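Local coordinates for protein shikimate 5-dehydrogenase AroE (5-dehydroshikimate reductase) (Mycobacterium tuberculosis, PDB 4P4N) that probably reduces 3-dehydroshikimate to shikimate with NADPH, the fourth of the seven steps of chorismate biosynthesis, at residues N103-G108 against G126-A131; G108-L113 against L136-V141. One frame throughout, in Å; residues are numbered along the deposited sequence.

Interaction 1. Residues N103-G108 against G126-A131; sequences NTDIDG and GGTAPA
The methyl of Ala131 points toward the first turn of helix 105-113, and its CB comes to 3.6 Å from CB of Asp105. The same methyl lies against the backbone at Ile106, whose N is 3.7 Å away, so that it touches two successive residues of that turn. Ile106 closes in with its CG1 branch, which stands beside its own backbone N (chi1 -60°) and touches both CA and CB of Ala131. The short side chain is consistent with the close approach here, with CA of Ile106 and CA of Ala131 4.6 Å apart. Thr128, in the N-cap position of helix 129-139, meets Asp105 at about a right angle, and its methyl CG2 lies 4.0 Å from OD2. A methyl against a carboxylate is packing alone; the charged partner is Lys69, to which OD2 forms a salt bridge. Asp105 is further steadied through its backbone: Asn103 OD1 accepts from Asp105 N at 2.9 Å, a bent bond (139° at the hydrogen) that caps the start of the helix, while ND2 of Asn103 donates to the carbonyl of Ser88. The type II' turn from Gly126 to Ala129 carries the second glycine and the alanine of a GxGxxA pattern, consistent with the dinucleotide-binding loop of a Rossmann-type domain, here set beside the start of helix 105-113.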
ATOM      1  N   ASN A 103       7.904   3.737  -4.697  1.00 12.48           N
ATOM      2  CA  ASN A 103       6.622   3.327  -4.160  1.00 11.24           C
ATOM      3  C   ASN A 103       6.694   1.911  -3.591  1.00 13.46           C
ATOM      4  O   ASN A 103       6.779   0.931  -4.344  1.00 13.69           O
ATOM      5  CB  ASN A 103       5.516   3.454  -5.210  1.00 13.40           C
ATOM      6  CG  ASN A 103       4.139   3.297  -4.610  1.00 18.54           C
ATOM      7  OD1 ASN A 103       3.876   2.326  -3.893  1.00 19.49           O
ATOM      8  ND2 ASN A 103       3.251   4.255  -4.880  1.00 17.05           N
ATOM      9  N   THR A 104       6.655   1.805  -2.265  1.00 11.12           N
ATOM     10  CA  THR A 104       6.803   0.497  -1.626  1.00 11.80           C
ATOM     11  C   THR A 104       5.461  -0.173  -1.342  1.00 12.35           C
ATOM     12  O   THR A 104       5.428  -1.257  -0.759  1.00 12.42           O
ATOM     13  CB  THR A 104       7.680   0.574  -0.338  1.00 12.37           C
ATOM     14  OG1 THR A 104       7.012   1.349   0.671  1.00 11.46           O
ATOM     15  CG2 THR A 104       9.022   1.229  -0.654  1.00 11.18           C
ATOM     16  N   ASP A 105       4.361   0.462  -1.758  1.00 13.03           N
ATOM     17  CA  ASP A 105       3.031  -0.134  -1.611  1.00 14.18           C
ATOM     18  C   ASP A 105       2.938  -1.380  -2.489  1.00 14.70           C
ATOM     19  O   ASP A 105       2.163  -2.305  -2.207  1.00 14.35           O
ATOM     20  CB  ASP A 105       1.916   0.876  -1.956  1.00 14.46           C
ATOM     21  CG  ASP A 105       1.714   1.918  -0.867  1.00 14.87           C
ATOM     22  OD1 ASP A 105       1.837   1.555   0.315  1.00 14.86           O
ATOM     23  OD2 ASP A 105       1.445   3.097  -1.185  1.00 14.05           O
ATOM     24  N   ILE A 106       3.759  -1.427  -3.536  1.00 11.27           N
ATOM     25  CA  ILE A 106       3.862  -2.637  -4.334  1.00 11.49           C
ATOM     26  C   ILE A 106       4.377  -3.782  -3.462  1.00 15.35           C
ATOM     27  O   ILE A 106       3.834  -4.901  -3.492  1.00 11.99           O
ATOM     28  CB  ILE A 106       4.819  -2.444  -5.536  1.00 13.61           C
ATOM     29  CG1 ILE A 106       4.313  -1.312  -6.441  1.00 13.71           C
ATOM     30  CG2 ILE A 106       4.940  -3.728  -6.331  1.00 14.86           C
ATOM     31  CD1 ILE A 106       5.335  -0.868  -7.496  1.00 12.10           C
ATOM     32  N   ASP A 107       5.414  -3.501  -2.671  1.00 14.08           N
ATOM     33  CA  ASP A 107       5.966  -4.510  -1.768  1.00 16.05           C
ATOM     34  C   ASP A 107       4.923  -4.848  -0.705  1.00 12.91           C
ATOM     35  O   ASP A 107       4.819  -5.991  -0.251  1.00 15.62           O
ATOM     36  CB  ASP A 107       7.212  -3.964  -1.065  1.00 18.77           C
ATOM     37  CG  ASP A 107       8.442  -3.956  -1.953  1.00 24.18           C
ATOM     38  OD1 ASP A 107       8.432  -4.584  -3.039  1.00 19.70           O
ATOM     39  OD2 ASP A 107       9.437  -3.324  -1.545  1.00 28.50           O
ATOM     40  N   GLY A 108       4.177  -3.833  -0.291  1.00 12.03           N
ATOM     41  CA  GLY A 108       3.107  -4.003   0.678  1.00 11.19           C
ATOM     42  C   GLY A 108       2.112  -5.068   0.267  1.00 15.38           C
ATOM     43  O   GLY A 108       1.742  -5.915   1.083  1.00 14.70           O
ATOM     44  N   GLY A 126      -8.415   3.881  -7.469  1.00 23.98           N
ATOM     45  CA  GLY A 126      -7.293   4.732  -7.083  1.00 24.73           C
ATOM     46  C   GLY A 126      -6.633   4.257  -5.790  1.00 21.30           C
ATOM     47  O   GLY A 126      -6.676   3.066  -5.463  1.00 18.39           O
ATOM     48  N   GLY A 127      -6.037   5.182  -5.035  1.00 18.58           N
ATOM     49  CA  GLY A 127      -5.396   4.820  -3.779  1.00 17.32           C
ATOM     50  C   GLY A 127      -4.275   3.808  -3.993  1.00 16.10           C
ATOM     51  O   GLY A 127      -3.408   4.021  -4.846  1.00 18.54           O
ATOM     52  N   THR A 128      -4.286   2.709  -3.240  1.00 18.23           N
ATOM     53  CA  THR A 128      -3.278   1.661  -3.420  1.00 18.40           C
ATOM     54  C   THR A 128      -3.646   0.648  -4.500  1.00 15.59           C
ATOM     55  O   THR A 128      -2.958  -0.348  -4.659  1.00 14.30           O
ATOM     56  CB  THR A 128      -2.953   0.893  -2.115  1.00 21.63           C
ATOM     57  OG1 THR A 128      -4.148   0.326  -1.560  1.00 21.63           O
ATOM     58  CG2 THR A 128      -2.298   1.817  -1.091  1.00 24.67           C
ATOM     59  N   ALA A 129      -4.728   0.894  -5.239  1.00 14.58           N
ATOM     60  CA  ALA A 129      -5.128  -0.056  -6.279  1.00 13.42           C
ATOM     61  C   ALA A 129      -4.056  -0.278  -7.365  1.00 14.95           C
ATOM     62  O   ALA A 129      -3.801  -1.430  -7.740  1.00 15.25           O
ATOM     63  CB  ALA A 129      -6.504   0.312  -6.895  1.00 15.48           C
ATOM     64  N   PRO A 130      -3.432   0.808  -7.881  1.00 15.07           N
ATOM     65  CA  PRO A 130      -2.369   0.562  -8.867  1.00 16.23           C
ATOM     66  C   PRO A 130      -1.218  -0.273  -8.324  1.00 13.66           C
ATOM     67  O   PRO A 130      -0.771  -1.184  -9.008  1.00 12.06           O
ATOM     68  CB  PRO A 130      -1.882   1.974  -9.218  1.00 17.36           C
ATOM     69  CG  PRO A 130      -3.090   2.833  -9.005  1.00 15.40           C
ATOM     70  CD  PRO A 130      -3.765   2.245  -7.795  1.00 12.17           C
ATOM     71  N   ALA A 131      -0.748   0.030  -7.115  1.00 11.11           N
ATOM     72  CA  ALA A 131       0.243  -0.811  -6.452  1.00 10.71           C
ATOM     73  C   ALA A 131      -0.198  -2.270  -6.326  1.00 15.47           C
ATOM     74  O   ALA A 131       0.615  -3.187  -6.438  1.00 15.74           O
ATOM     75  CB  ALA A 131       0.577  -0.234  -5.058  1.00 11.48           C
TER

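Interaction 2. Residues G108-L113 against L136-V141; sequences GVAGAL and LAELGV
Leu139 lays its isobutyl group over Ala110, and apolar contacts of this kind make up most of the meeting between residues 108-113 and 136-141. Its CD2 methyl is 3.9 Å from CB of Ala110 and 3.7 Å from the carbonyl O of the same residue, while CD1 reaches CA. The two methyls together cover the small side chain and the backbone around it. CD1 also meets Leu113, at 3.9 Å from its CB, and these two leucine side chains cross at about a right angle. In a second leucine pair the side chains cross obliquely: CD1 of Leu113 and CD2 of Leu136 approach to 3.6 Å, one methyl against another. In Leu136 the CG lies beside the backbone N (chi1 -73°), and from there the CD2 branch reaches across to helix 105-113.

Polar groups contribute little across the interface, and no hydrogen bond joins the two segments. Glu138 runs out along the exposed margin with CG anti to its N (chi1 -175°), bringing OE2 to 4.1 Å from CB of Ala110, a distance of loose packing.

Backbone bonds within 136-141 close the last turn of the second helix. Gly140, at positive phi, completes a Schellman motif in which Val141 N binds Leu136 O at 3.1 Å and Gly140 N binds Ala137 O at 2.9 Å. The chain then continues toward strand 141-147.

On the sheet side, Leu136 rests on Ala120 and Val122 of strand 118-123, while Leu113 packs on Leu211 of strand 209-212. Helix 236-252 flanks helix 105-113 through Met239, which touches Val109 and Ala112, so that helix 105-113 sits between helix 236-252 and helix 129-139.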
ATOM      1  N   GLY A 108       4.177  -3.833  -0.291  1.00 12.03           N
ATOM      2  CA  GLY A 108       3.107  -4.003   0.678  1.00 11.19           C
ATOM      3  C   GLY A 108       2.112  -5.068   0.267  1.00 15.38           C
ATOM      4  O   GLY A 108       1.742  -5.915   1.083  1.00 14.70           O
ATOM      5  N   VAL A 109       1.701  -5.063  -1.001  1.00 14.20           N
ATOM      6  CA  VAL A 109       0.727  -6.040  -1.462  1.00 13.03           C
ATOM      7  C   VAL A 109       1.401  -7.389  -1.718  1.00 14.65           C
ATOM      8  O   VAL A 109       0.951  -8.423  -1.216  1.00 15.89           O
ATOM      9  CB  VAL A 109      -0.048  -5.540  -2.727  1.00 13.49           C
ATOM     10  CG1 VAL A 109      -0.963  -6.646  -3.277  1.00 13.87           C
ATOM     11  CG2 VAL A 109      -0.863  -4.285  -2.401  1.00 12.42           C
ATOM     12  N   ALA A 110       2.489  -7.391  -2.485  1.00 16.12           N
ATOM     13  CA  ALA A 110       3.133  -8.657  -2.849  1.00 16.93           C
ATOM     14  C   ALA A 110       3.661  -9.422  -1.639  1.00 17.72           C
ATOM     15  O   ALA A 110       3.556 -10.657  -1.561  1.00 16.30           O
ATOM     16  CB  ALA A 110       4.246  -8.419  -3.850  1.00 20.08           C
ATOM     17  N   GLY A 111       4.238  -8.693  -0.696  1.00 15.80           N
ATOM     18  CA  GLY A 111       4.756  -9.307   0.506  1.00 17.66           C
ATOM     19  C   GLY A 111       3.653  -9.783   1.435  1.00 19.18           C
ATOM     20  O   GLY A 111       3.778 -10.844   2.045  1.00 16.26           O
ATOM     21  N   ALA A 112       2.573  -9.015   1.557  1.00 17.92           N
ATOM     22  CA  ALA A 112       1.481  -9.430   2.437  1.00 18.11           C
ATOM     23  C   ALA A 112       0.830 -10.716   1.929  1.00 20.22           C
ATOM     24  O   ALA A 112       0.409 -11.564   2.719  1.00 20.42           O
ATOM     25  CB  ALA A 112       0.441  -8.313   2.597  1.00 15.09           C
ATOM     26  N   LEU A 113       0.751 -10.869   0.609  1.00 19.51           N
ATOM     27  CA  LEU A 113       0.156 -12.070   0.018  1.00 19.40           C
ATOM     28  C   LEU A 113       1.131 -13.250  -0.052  1.00 22.54           C
ATOM     29  O   LEU A 113       0.718 -14.412   0.042  1.00 25.55           O
ATOM     30  CB  LEU A 113      -0.374 -11.759  -1.381  1.00 21.92           C
ATOM     31  CG  LEU A 113      -1.550 -10.788  -1.454  1.00 22.22           C
ATOM     32  CD1 LEU A 113      -1.836 -10.412  -2.911  1.00 21.25           C
ATOM     33  CD2 LEU A 113      -2.784 -11.400  -0.806  1.00 22.78           C
ATOM     34  N   LEU A 136       0.357  -7.809  -7.602  1.00 16.27           N
ATOM     35  CA  LEU A 136      -0.250  -9.054  -8.084  1.00 18.55           C
ATOM     36  C   LEU A 136       0.456  -9.594  -9.329  1.00 20.50           C
ATOM     37  O   LEU A 136       0.737 -10.794  -9.425  1.00 21.45           O
ATOM     38  CB  LEU A 136      -1.737  -8.837  -8.378  1.00 17.82           C
ATOM     39  CG  LEU A 136      -2.624  -8.698  -7.142  1.00 19.51           C
ATOM     40  CD1 LEU A 136      -3.989  -8.187  -7.555  1.00 21.78           C
ATOM     41  CD2 LEU A 136      -2.737 -10.021  -6.406  1.00 19.49           C
ATOM     42  N   ALA A 137       0.734  -8.709 -10.286  1.00 19.99           N
ATOM     43  CA  ALA A 137       1.444  -9.098 -11.515  1.00 20.45           C
ATOM     44  C   ALA A 137       2.816  -9.655 -11.175  1.00 24.56           C
ATOM     45  O   ALA A 137       3.266 -10.661 -11.746  1.00 26.05           O
ATOM     46  CB  ALA A 137       1.588  -7.907 -12.445  1.00 15.35           C
ATOM     47  N   GLU A 138       3.475  -8.979 -10.240  1.00 24.72           N
ATOM     48  CA  GLU A 138       4.801  -9.353  -9.767  1.00 26.40           C
ATOM     49  C   GLU A 138       4.839 -10.790  -9.259  1.00 27.01           C
ATOM     50  O   GLU A 138       5.787 -11.533  -9.530  1.00 29.04           O
ATOM     51  CB  GLU A 138       5.210  -8.387  -8.653  1.00 31.89           C
ATOM     52  CG  GLU A 138       6.618  -8.565  -8.132  1.00 39.38           C
ATOM     53  CD  GLU A 138       7.078  -7.361  -7.332  1.00 45.20           C
ATOM     54  OE1 GLU A 138       7.018  -6.231  -7.879  1.00 46.80           O
ATOM     55  OE2 GLU A 138       7.490  -7.540  -6.160  1.00 45.86           O
ATOM     56  N   LEU A 139       3.798 -11.181  -8.528  1.00 25.04           N
ATOM     57  CA  LEU A 139       3.691 -12.537  -7.991  1.00 24.43           C
ATOM     58  C   LEU A 139       3.350 -13.564  -9.078  1.00 26.48           C
ATOM     59  O   LEU A 139       3.520 -14.776  -8.885  1.00 27.53           O
ATOM     60  CB  LEU A 139       2.636 -12.575  -6.878  1.00 23.10           C
ATOM     61  CG  LEU A 139       2.886 -11.709  -5.641  1.00 19.37           C
ATOM     62  CD1 LEU A 139       1.656 -11.724  -4.743  1.00 17.38           C
ATOM     63  CD2 LEU A 139       4.106 -12.218  -4.900  1.00 21.70           C
ATOM     64  N   GLY A 140       2.863 -13.092 -10.222  1.00 27.69           N
ATOM     65  CA  GLY A 140       2.617 -13.984 -11.347  1.00 26.01           C
ATOM     66  C   GLY A 140       1.149 -14.199 -11.660  1.00 29.42           C
ATOM     67  O   GLY A 140       0.790 -15.144 -12.372  1.00 30.56           O
ATOM     68  N   VAL A 141       0.293 -13.336 -11.115  1.00 26.10           N
ATOM     69  CA  VAL A 141      -1.124 -13.349 -11.463  1.00 26.50           C
ATOM     70  C   VAL A 141      -1.256 -13.038 -12.955  1.00 27.20           C
ATOM     71  O   VAL A 141      -0.553 -12.167 -13.469  1.00 28.23           O
ATOM     72  CB  VAL A 141      -1.914 -12.325 -10.608  1.00 26.07           C
ATOM     73  CG1 VAL A 141      -3.295 -12.048 -11.202  1.00 25.93           C
ATOM     74  CG2 VAL A 141      -2.039 -12.827  -9.184  1.00 26.42           C
TER

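Overall arrangement
From the N terminus, the chain leaves strand 99-102 of the mixed sheet, enters helix 105-113, runs through strand 118-123 of the parallel sheet and returns along helix 129-139. Interaction 1 closes a loop of 17 intervening residues at the starts of the two helices; interaction 2 closes one of 22 nearer their ends. Because the segments alternate along the chain, the loops cross. The contacts share Gly108, their centres are about 10 Å apart, and CG2 of Ile106 touches OE1 of Glu138 at 3.6 Å between them. Together they join the helix that follows strand 99-102 of the mixed sheet to the first helix after strand 118-123 of the parallel sheet.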